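Local coordinates for protein succinylglutamate desuccinylase (PDB 2G9D) that probably hydrolyses N-succinylglutamate to succinate and glutamate, the last step of arginine breakdown by the AST pathway, using one zinc ion per subunit, at residues Asn111-Phe116 with Ser200-Trp205; Leu136-Phe141 with Glu209-Gln214; Phe287-Val292 with Pro300-Asn305. All blocks are in the same frame, centred on the assembly; numbering follows the deposited sequence.

How the interactions relate
Interactions 1 and 2 are neighbours in the catalytic domain, their centres about 14 Å apart, and both use helix 203-211: interaction 1 at its start, interaction 2 where it runs out. Their segments alternate along the chain, so 111-116 and 136-141 come first and 200-205 and 209-214 later. Phe-203 of the first touches Leu-137 of the second, CE1 to CD1 at 3.5 Å, so the two contacts pack against each other. Interaction 3 follows in the chain, within the barrel-sandwich hybrid domain, its centre about 29 Å from that of interaction 1 and about 39 Å from that of interaction 2. Interactions 1 and 2 thus pack parts of the catalytic domain, interaction 1 beside the predicted zinc ligands; the third shapes a distant surface loop.

Interaction 1: residues Asn111-Phe116 with Ser200-Trp205; sequences NLNRLF and SSTFSW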
loop_
_atom_site.group_PDB
_atom_site.type_symbol
_atom_site.label_atom_id
_atom_site.label_comp_id
_atom_site.label_asym_id
_atom_site.label_seq_id
_atom_site.Cartn_x
_atom_site.Cartn_y
_atom_site.Cartn_z
ATOM N N ASN A 111 9.043 -3.272 -12.142
ATOM C CA ASN A 111 8.067 -2.958 -11.098
ATOM C C ASN A 111 8.774 -3.040 -9.745
ATOM O O ASN A 111 9.029 -4.126 -9.236
ATOM C CB ASN A 111 6.896 -3.954 -11.163
ATOM C CG ASN A 111 6.024 -3.943 -9.899
ATOM O OD1 ASN A 111 6.509 -4.214 -8.800
ATOM N ND2 ASN A 111 4.733 -3.643 -10.059
ATOM N N LEU A 112 9.102 -1.882 -9.177
ATOM C CA LEU A 112 9.801 -1.810 -7.893
ATOM C C LEU A 112 9.175 -2.675 -6.809
ATOM O O LEU A 112 9.882 -3.341 -6.042
ATOM C CB LEU A 112 9.848 -0.363 -7.408
ATOM C CG LEU A 112 10.196 -0.102 -5.940
ATOM C CD1 LEU A 112 11.533 -0.703 -5.556
ATOM C CD2 LEU A 112 10.224 1.393 -5.742
ATOM N N ASN A 113 7.850 -2.659 -6.735
ATOM C CA ASN A 113 7.173 -3.453 -5.727
ATOM C C ASN A 113 7.164 -4.927 -6.083
ATOM O O ASN A 113 6.110 -5.536 -6.223
ATOM C CB ASN A 113 5.742 -2.981 -5.551
ATOM C CG ASN A 113 5.118 -3.516 -4.288
ATOM O OD1 ASN A 113 5.713 -3.449 -3.207
ATOM N ND2 ASN A 113 3.905 -4.035 -4.409
ATOM N N ARG A 114 8.345 -5.495 -6.242
ATOM C CA ARG A 114 8.461 -6.896 -6.574
ATOM C C ARG A 114 9.883 -7.313 -6.275
ATOM O O ARG A 114 10.214 -8.493 -6.326
ATOM C CB ARG A 114 8.131 -7.127 -8.058
ATOM C CG ARG A 114 6.625 -7.293 -8.392
ATOM C CD ARG A 114 5.983 -8.424 -7.567
ATOM N NE ARG A 114 6.703 -9.704 -7.653
ATOM C CZ ARG A 114 6.808 -10.584 -6.653
ATOM N NH1 ARG A 114 6.241 -10.334 -5.474
ATOM N NH2 ARG A 114 7.491 -11.711 -6.826
ATOM N N LEU A 115 10.709 -6.336 -5.913
ATOM C CA LEU A 115 12.111 -6.593 -5.634
ATOM C C LEU A 115 12.500 -6.539 -4.158
ATOM O O LEU A 115 13.615 -6.140 -3.828
ATOM C CB LEU A 115 12.947 -5.594 -6.427
ATOM C CG LEU A 115 12.422 -5.391 -7.857
ATOM C CD1 LEU A 115 13.092 -4.185 -8.476
ATOM C CD2 LEU A 115 12.663 -6.641 -8.705
ATOM N N PHE A 116 11.602 -6.976 -3.276
ATOM C CA PHE A 116 11.856 -6.933 -1.831
ATOM C C PHE A 116 12.137 -8.255 -1.119
ATOM O O PHE A 116 12.472 -8.268 0.070
ATOM C CB PHE A 116 10.693 -6.242 -1.137
ATOM C CG PHE A 116 10.613 -4.783 -1.420
ATOM C CD1 PHE A 116 11.418 -3.891 -0.732
ATOM C CD2 PHE A 116 9.726 -4.296 -2.375
ATOM C CE1 PHE A 116 11.346 -2.537 -0.989
ATOM C CE2 PHE A 116 9.644 -2.937 -2.641
ATOM C CZ PHE A 116 10.453 -2.057 -1.944
ATOM N N SER A 200 5.258 -12.958 -1.099
ATOM C CA SER A 200 5.388 -12.067 -2.237
ATOM C C SER A 200 6.761 -11.408 -2.259
ATOM O O SER A 200 7.787 -12.063 -2.048
ATOM C CB SER A 200 4.298 -10.996 -2.169
ATOM O OG SER A 200 4.322 -10.197 -3.328
ATOM N N SER A 201 6.765 -10.107 -2.530
ATOM C CA SER A 201 7.989 -9.317 -2.566
ATOM C C SER A 201 7.630 -7.849 -2.607
ATOM O O SER A 201 8.447 -7.008 -2.943
ATOM C CB SER A 201 8.846 -9.699 -3.769
ATOM O OG SER A 201 9.436 -10.981 -3.573
ATOM N N THR A 202 6.382 -7.564 -2.245
ATOM C CA THR A 202 5.866 -6.208 -2.181
ATOM C C THR A 202 6.450 -5.568 -0.926
ATOM O O THR A 202 6.871 -6.253 0.005
ATOM C CB THR A 202 4.309 -6.182 -2.110
ATOM O OG1 THR A 202 3.863 -6.965 -1.007
ATOM C CG2 THR A 202 3.699 -6.746 -3.363
ATOM N N PHE A 203 6.472 -4.248 -0.903
ATOM C CA PHE A 203 7.044 -3.536 0.218
ATOM C C PHE A 203 6.267 -3.849 1.497
ATOM O O PHE A 203 6.823 -3.953 2.592
ATOM C CB PHE A 203 7.036 -2.050 -0.117
ATOM C CG PHE A 203 7.909 -1.234 0.756
ATOM C CD1 PHE A 203 9.177 -1.675 1.091
ATOM C CD2 PHE A 203 7.468 -0.025 1.254
ATOM C CE1 PHE A 203 10.010 -0.913 1.921
ATOM C CE2 PHE A 203 8.282 0.745 2.078
ATOM C CZ PHE A 203 9.557 0.296 2.414
ATOM N N SER A 204 4.964 -4.021 1.337
ATOM C CA SER A 204 4.099 -4.349 2.455
ATOM C C SER A 204 4.544 -5.684 3.052
ATOM O O SER A 204 4.962 -5.756 4.217
ATOM C CB SER A 204 2.661 -4.445 1.959
ATOM O OG SER A 204 1.866 -5.106 2.916
ATOM N N TRP A 205 4.454 -6.733 2.229
ATOM C CA TRP A 205 4.839 -8.088 2.613
ATOM C C TRP A 205 6.154 -8.080 3.379
ATOM O O TRP A 205 6.300 -8.735 4.413
ATOM C CB TRP A 205 5.010 -8.980 1.376
ATOM C CG TRP A 205 5.627 -10.326 1.727
ATOM C CD1 TRP A 205 5.023 -11.367 2.395
ATOM C CD2 TRP A 205 7.004 -10.713 1.554
ATOM N NE1 TRP A 205 5.944 -12.365 2.654
ATOM C CE2 TRP A 205 7.161 -11.989 2.152
ATOM C CE3 TRP A 205 8.117 -10.101 0.958
ATOM C CZ2 TRP A 205 8.383 -12.656 2.173
ATOM C CZ3 TRP A 205 9.336 -10.769 0.983
ATOM C CH2 TRP A 205 9.456 -12.037 1.589
#
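A side-chain carbonyl, that of Asn-113, receives the first backbone N-H of helix 203-211. Phe-203 N donates to Asn-113 OD1 at 2.6 Å, with an N-H...O angle of 156° and the donor in the carbonyl plane, so the bond tends to fix the rotation of the amide. Asn-113 is the centre of an inverse gamma turn, and its CG stands opposite the backbone N (chi1 -165°), which swings the amide across to Thr-202 and the helix start. Asparagine suits the place, being short and offering a carbonyl oxygen. In the same first turn Thr-202, the N-cap, accepts from Trp-205 N through OG1 at 3.3 Å. A weak bond of 3.2 Å runs from Phe-116 N to Ser-201 O, and that oxygen also lies at the edge of the Phe-116 ring. Over one face of this ring comes Phe-203, its CB 4.1 Å from the centroid in a CH-pi contact, while the two ring planes meet obliquely at 38°. Arg-114 bends its chain back until Ser-201 CB lies over one guanidinium face, 3.6 Å from CZ. The side chains of Asn-113 and His-63, a predicted zinc ligand, come within about 4 Å at their nearest atoms, so the contact borders the probable metal site. Phe-203 packs on Leu-133 of helix 125-140 and meets His-151 of strand 149-157 edge-to-face, while Ser-204 rests on strand 214-220.

Interaction 2: residues Leu136-Phe141 with Glu209-Gln214; sequences LLRQFF and EHYAAQ
Phe-141 and Tyr-211 each turn CG opposite their own carbonyl carbon, with chi1 of -74° and -61°, and these settings send the two rings into the gap between helices 125-140 and 203-211. Phe-141 brings one corner over a face of the tyrosine: CD2 is 3.5 Å from Tyr-211 CG, offset toward the rim. The ring planes are inclined at 43° and the centroids lie 4.9 Å apart. Farther out, the tyrosine reaches alongside helix 125-140, where Leu-137 CB is 4.0 Å from Tyr-211 CE2 and Arg-138 CB is 3.7 Å from Tyr-211 OH. Ala-213, past the helical turn, sets its methyl 4.3 Å from Phe-141 CZ; a small residue fits where the chain enters strand 214-220. Arg-149, on strand 149-157, touches both Phe-141 and Ala-213. The residue types match their surroundings: phenylalanine and leucine are buried, whereas the partly exposed tyrosine spans from the inner packing to the exposed Arg-138. Its hydroxyl is near Arg-138 N, but the angle is too poor for a bond. The chemistry is therefore apolar, so between these two segments the contact relies on ring shape and van der Waals packing, not on directional polar bonds.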
loop_
_atom_site.group_PDB
_atom_site.type_symbol
_atom_site.label_atom_id
_atom_site.label_comp_id
_atom_site.label_asym_id
_atom_site.label_seq_id
_atom_site.Cartn_x
_atom_site.Cartn_y
_atom_site.Cartn_z
ATOM N N LEU A 136 16.038 1.853 5.637
ATOM C CA LEU A 136 15.073 2.722 6.287
ATOM C C LEU A 136 14.301 1.897 7.311
ATOM O O LEU A 136 14.309 2.200 8.502
ATOM C CB LEU A 136 14.125 3.308 5.239
ATOM C CG LEU A 136 14.728 4.376 4.312
ATOM C CD1 LEU A 136 14.066 4.353 2.929
ATOM C CD2 LEU A 136 14.571 5.727 4.970
ATOM N N LEU A 137 13.662 0.829 6.849
ATOM C CA LEU A 137 12.901 -0.027 7.746
ATOM C C LEU A 137 13.765 -0.553 8.890
ATOM O O LEU A 137 13.342 -0.544 10.052
ATOM C CB LEU A 137 12.281 -1.187 6.968
ATOM C CG LEU A 137 11.214 -0.748 5.964
ATOM C CD1 LEU A 137 10.708 -1.966 5.209
ATOM C CD2 LEU A 137 10.074 -0.017 6.679
ATOM N N ARG A 138 14.971 -1.004 8.563
ATOM C CA ARG A 138 15.896 -1.519 9.572
ATOM C C ARG A 138 16.208 -0.420 10.588
ATOM O O ARG A 138 16.088 -0.632 11.793
ATOM C CB ARG A 138 17.180 -2.004 8.890
ATOM C CG ARG A 138 18.127 -2.828 9.756
ATOM C CD ARG A 138 19.148 -1.949 10.489
ATOM N NE ARG A 138 20.028 -1.211 9.577
ATOM C CZ ARG A 138 21.076 -0.482 9.964
ATOM N NH1 ARG A 138 21.815 0.157 9.061
ATOM N NH2 ARG A 138 21.390 -0.396 11.251
ATOM N N GLN A 139 16.591 0.756 10.091
ATOM C CA GLN A 139 16.918 1.894 10.947
ATOM C C GLN A 139 15.717 2.370 11.755
ATOM O O GLN A 139 15.854 2.785 12.901
ATOM C CB GLN A 139 17.422 3.071 10.111
ATOM C CG GLN A 139 18.899 3.045 9.715
ATOM C CD GLN A 139 19.826 3.621 10.797
ATOM O OE1 GLN A 139 19.536 4.669 11.391
ATOM N NE2 GLN A 139 20.953 2.944 11.040
ATOM N N PHE A 140 14.538 2.313 11.149
ATOM C CA PHE A 140 13.318 2.771 11.800
ATOM C C PHE A 140 12.860 1.858 12.921
ATOM O O PHE A 140 12.740 2.292 14.053
ATOM C CB PHE A 140 12.205 2.903 10.764
ATOM C CG PHE A 140 10.972 3.584 11.274
ATOM C CD1 PHE A 140 10.819 4.958 11.144
ATOM C CD2 PHE A 140 9.942 2.850 11.854
ATOM C CE1 PHE A 140 9.660 5.591 11.581
ATOM C CE2 PHE A 140 8.788 3.475 12.291
ATOM C CZ PHE A 140 8.647 4.850 12.151
ATOM N N PHE A 141 12.600 0.594 12.607
ATOM C CA PHE A 141 12.135 -0.345 13.625
ATOM C C PHE A 141 13.197 -0.706 14.639
ATOM O O PHE A 141 13.257 -1.840 15.099
ATOM C CB PHE A 141 11.596 -1.636 12.981
ATOM C CG PHE A 141 10.255 -1.471 12.320
ATOM C CD1 PHE A 141 9.212 -0.840 12.982
ATOM C CD2 PHE A 141 10.044 -1.926 11.027
ATOM C CE1 PHE A 141 7.982 -0.658 12.359
ATOM C CE2 PHE A 141 8.815 -1.752 10.391
ATOM C CZ PHE A 141 7.783 -1.116 11.056
ATOM N N GLU A 209 6.696 -9.751 7.086
ATOM C CA GLU A 209 7.573 -10.912 7.149
ATOM C C GLU A 209 8.853 -10.745 7.938
ATOM O O GLU A 209 9.308 -11.689 8.555
ATOM C CB GLU A 209 7.930 -11.398 5.743
ATOM C CG GLU A 209 8.626 -12.750 5.731
ATOM C CD GLU A 209 7.764 -13.850 6.345
ATOM O OE1 GLU A 209 6.606 -14.016 5.878
ATOM O OE2 GLU A 209 8.241 -14.548 7.277
ATOM N N HIS A 210 9.446 -9.562 7.932
ATOM C CA HIS A 210 10.696 -9.378 8.672
ATOM C C HIS A 210 10.591 -8.517 9.935
ATOM O O HIS A 210 11.603 -8.238 10.585
ATOM C CB HIS A 210 11.765 -8.782 7.750
ATOM C CG HIS A 210 12.172 -9.677 6.612
ATOM N ND1 HIS A 210 13.008 -10.762 6.776
ATOM C CD2 HIS A 210 11.902 -9.608 5.286
ATOM C CE1 HIS A 210 13.240 -11.318 5.598
ATOM N NE2 HIS A 210 12.583 -10.636 4.678
ATOM N N TYR A 211 9.374 -8.091 10.278
ATOM C CA TYR A 211 9.148 -7.264 11.463
ATOM C C TYR A 211 7.822 -7.542 12.162
ATOM O O TYR A 211 7.543 -6.973 13.221
ATOM C CB TYR A 211 9.212 -5.795 11.098
ATOM C CG TYR A 211 10.537 -5.375 10.539
ATOM C CD1 TYR A 211 11.603 -5.070 11.376
ATOM C CD2 TYR A 211 10.721 -5.268 9.162
ATOM C CE1 TYR A 211 12.825 -4.658 10.854
ATOM C CE2 TYR A 211 11.932 -4.864 8.629
ATOM C CZ TYR A 211 12.985 -4.555 9.481
ATOM O OH TYR A 211 14.186 -4.122 8.955
ATOM N N ALA A 212 6.993 -8.398 11.578
ATOM C CA ALA A 212 5.734 -8.721 12.229
ATOM C C ALA A 212 4.869 -7.478 12.440
ATOM O O ALA A 212 4.232 -7.316 13.484
ATOM C CB ALA A 212 6.022 -9.390 13.571
ATOM N N ALA A 213 4.846 -6.615 11.428
ATOM C CA ALA A 213 4.084 -5.378 11.460
ATOM C C ALA A 213 2.748 -5.483 10.715
ATOM O O ALA A 213 2.672 -6.047 9.622
ATOM C CB ALA A 213 4.916 -4.270 10.861
ATOM N N GLN A 214 1.690 -4.945 11.322
ATOM C CA GLN A 214 0.370 -4.934 10.697
ATOM C C GLN A 214 0.529 -4.129 9.426
ATOM O O GLN A 214 0.442 -2.903 9.462
ATOM C CB GLN A 214 -0.641 -4.247 11.605
ATOM C CG GLN A 214 -1.429 -5.220 12.462
ATOM C CD GLN A 214 -0.779 -5.531 13.795
ATOM O OE1 GLN A 214 -0.687 -4.657 14.669
ATOM N NE2 GLN A 214 -0.331 -6.784 13.965
#

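Interaction 3: residues Phe287-Val292 with Pro300-Asn305; sequences FMHGEV and PLMAKN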
loop_
_atom_site.group_PDB
_atom_site.type_symbol
_atom_site.label_atom_id
_atom_site.label_comp_id
_atom_site.label_asym_id
_atom_site.label_seq_id
_atom_site.Cartn_x
_atom_site.Cartn_y
_atom_site.Cartn_z
ATOM N N PHE A 287 -17.018 -14.983 -11.725
ATOM C CA PHE A 287 -17.350 -15.925 -12.769
ATOM C C PHE A 287 -18.083 -17.103 -12.136
ATOM O O PHE A 287 -17.835 -17.455 -10.983
ATOM C CB PHE A 287 -16.078 -16.410 -13.463
ATOM C CG PHE A 287 -15.282 -15.317 -14.131
ATOM C CD1 PHE A 287 -13.955 -15.097 -13.776
ATOM C CD2 PHE A 287 -15.836 -14.542 -15.142
ATOM C CE1 PHE A 287 -13.194 -14.131 -14.419
ATOM C CE2 PHE A 287 -15.077 -13.572 -15.790
ATOM C CZ PHE A 287 -13.755 -13.369 -15.427
HETATM N N MSE A 288 -18.991 -17.707 -12.895
HETATM C CA MSE A 288 -19.766 -18.842 -12.412
HETATM C C MSE A 288 -19.091 -20.160 -12.744
HETATM O O MSE A 288 -18.060 -20.199 -13.423
HETATM C CB MSE A 288 -21.175 -18.825 -13.031
HETATM C CG MSE A 288 -21.214 -18.910 -14.567
HETATM SE SE MSE A 288 -23.021 -18.918 -15.365
HETATM C CE MSE A 288 -23.212 -20.832 -15.569
ATOM N N HIS A 289 -19.686 -21.239 -12.244
ATOM C CA HIS A 289 -19.200 -22.586 -12.496
ATOM C C HIS A 289 -19.736 -22.955 -13.890
ATOM O O HIS A 289 -20.854 -23.472 -14.030
ATOM C CB HIS A 289 -19.753 -23.549 -11.431
ATOM C CG HIS A 289 -18.718 -24.437 -10.804
ATOM N ND1 HIS A 289 -18.065 -25.435 -11.498
ATOM C CD2 HIS A 289 -18.212 -24.464 -9.548
ATOM C CE1 HIS A 289 -17.202 -26.035 -10.698
ATOM N NE2 HIS A 289 -17.271 -25.464 -9.507
ATOM N N GLY A 290 -18.945 -22.650 -14.917
ATOM C CA GLY A 290 -19.337 -22.950 -16.283
ATOM C C GLY A 290 -18.615 -22.096 -17.309
ATOM O O GLY A 290 -18.438 -22.507 -18.457
ATOM N N GLU A 291 -18.181 -20.910 -16.892
ATOM C CA GLU A 291 -17.494 -19.989 -17.791
ATOM C C GLU A 291 -15.981 -19.999 -17.671
ATOM O O GLU A 291 -15.427 -20.186 -16.588
ATOM C CB GLU A 291 -18.004 -18.563 -17.564
ATOM C CG GLU A 291 -17.266 -17.466 -18.340
ATOM C CD GLU A 291 -17.368 -17.617 -19.854
ATOM O OE1 GLU A 291 -17.004 -16.658 -20.576
ATOM O OE2 GLU A 291 -17.803 -18.692 -20.318
ATOM N N VAL A 292 -15.329 -19.788 -18.809
ATOM C CA VAL A 292 -13.876 -19.731 -18.889
ATOM C C VAL A 292 -13.495 -18.324 -19.351
ATOM O O VAL A 292 -14.080 -17.796 -20.301
ATOM C CB VAL A 292 -13.315 -20.766 -19.896
ATOM C CG1 VAL A 292 -13.825 -22.149 -19.548
ATOM C CG2 VAL A 292 -13.703 -20.396 -21.315
ATOM N N PRO A 300 -6.913 -24.812 -20.462
ATOM C CA PRO A 300 -7.812 -23.650 -20.379
ATOM C C PRO A 300 -7.793 -22.909 -19.049
ATOM O O PRO A 300 -6.831 -23.013 -18.288
ATOM C CB PRO A 300 -9.181 -24.250 -20.681
ATOM C CG PRO A 300 -9.060 -25.628 -20.114
ATOM C CD PRO A 300 -7.684 -26.061 -20.575
ATOM N N LEU A 301 -8.859 -22.156 -18.781
ATOM C CA LEU A 301 -8.972 -21.384 -17.545
ATOM C C LEU A 301 -10.426 -20.987 -17.243
ATOM O O LEU A 301 -11.021 -20.216 -17.989
ATOM C CB LEU A 301 -8.095 -20.120 -17.640
ATOM C CG LEU A 301 -6.569 -20.282 -17.771
ATOM C CD1 LEU A 301 -5.898 -18.931 -17.983
ATOM C CD2 LEU A 301 -6.022 -20.947 -16.520
HETATM N N MSE A 302 -10.996 -21.533 -16.164
HETATM C CA MSE A 302 -12.373 -21.205 -15.748
HETATM C C MSE A 302 -12.467 -21.013 -14.225
HETATM O O MSE A 302 -11.535 -21.327 -13.482
HETATM C CB MSE A 302 -13.379 -22.292 -16.181
HETATM C CG MSE A 302 -14.045 -23.057 -15.011
HETATM SE SE MSE A 302 -15.986 -22.776 -14.673
HETATM C CE MSE A 302 -16.573 -24.506 -15.302
ATOM N N ALA A 303 -13.612 -20.503 -13.778
ATOM C CA ALA A 303 -13.867 -20.243 -12.364
ATOM C C ALA A 303 -14.075 -21.500 -11.524
ATOM O O ALA A 303 -15.190 -22.016 -11.420
ATOM C CB ALA A 303 -15.076 -19.336 -12.226
ATOM N N LYS A 304 -12.998 -21.987 -10.923
ATOM C CA LYS A 304 -13.068 -23.167 -10.074
ATOM C C LYS A 304 -14.341 -23.135 -9.200
ATOM O O LYS A 304 -15.006 -24.158 -9.024
ATOM C CB LYS A 304 -11.803 -23.233 -9.203
ATOM C CG LYS A 304 -11.835 -24.251 -8.073
ATOM C CD LYS A 304 -10.537 -24.222 -7.256
ATOM C CE LYS A 304 -10.293 -22.872 -6.569
ATOM N NZ LYS A 304 -11.350 -22.535 -5.577
ATOM N N ASN A 305 -14.689 -21.955 -8.681
ATOM C CA ASN A 305 -15.864 -21.801 -7.816
ATOM C C ASN A 305 -16.982 -20.972 -8.438
ATOM O O ASN A 305 -16.871 -20.506 -9.565
ATOM C CB ASN A 305 -15.459 -21.159 -6.481
ATOM C CG ASN A 305 -14.428 -21.982 -5.716
ATOM O OD1 ASN A 305 -14.123 -21.692 -4.559
ATOM N ND2 ASN A 305 -13.887 -23.012 -6.360
#
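In the barrel-sandwich hybrid domain, the surface loop between strands 258-267 and 309-311 doubles back on itself, and Val-292 and Met-302 join its two limbs by a single beta bridge. Beside the bridge, Ala-303 N donates weakly to Glu-291 O, 3.4 Å away. Val-292 CG1 touches Met-302 CB at 3.4 Å, the two side chains crossing at about a right angle; a branched valine gives the bridge a compact apolar flank. Met-302, a selenomethionine, bends at chi2 and chi3 and turns into the inside of the 288-291 bend; the exact place of its end is doubtful at this resolution, since it runs too close to Gly-290 N. Gly-290 follows the inverse gamma turn centred on His-289, and with phi at 158° it adopts a backbone shape open in practice to glycine, which has no side chain. Farther along the limb, the small methyl of Ala-303 fits against Phe-287, CB to CB at 3.3 Å, in an apolar contact. The Phe-287 ring itself leads away from the opposing limb, to where it touches Phe-277 and Phe-293. The His-289 ring reaches the opposing backbone, with Lys-304 O oblique to it and Ala-303 O over the centre of one face, 4.2 Å above the plane of the His-289 ring.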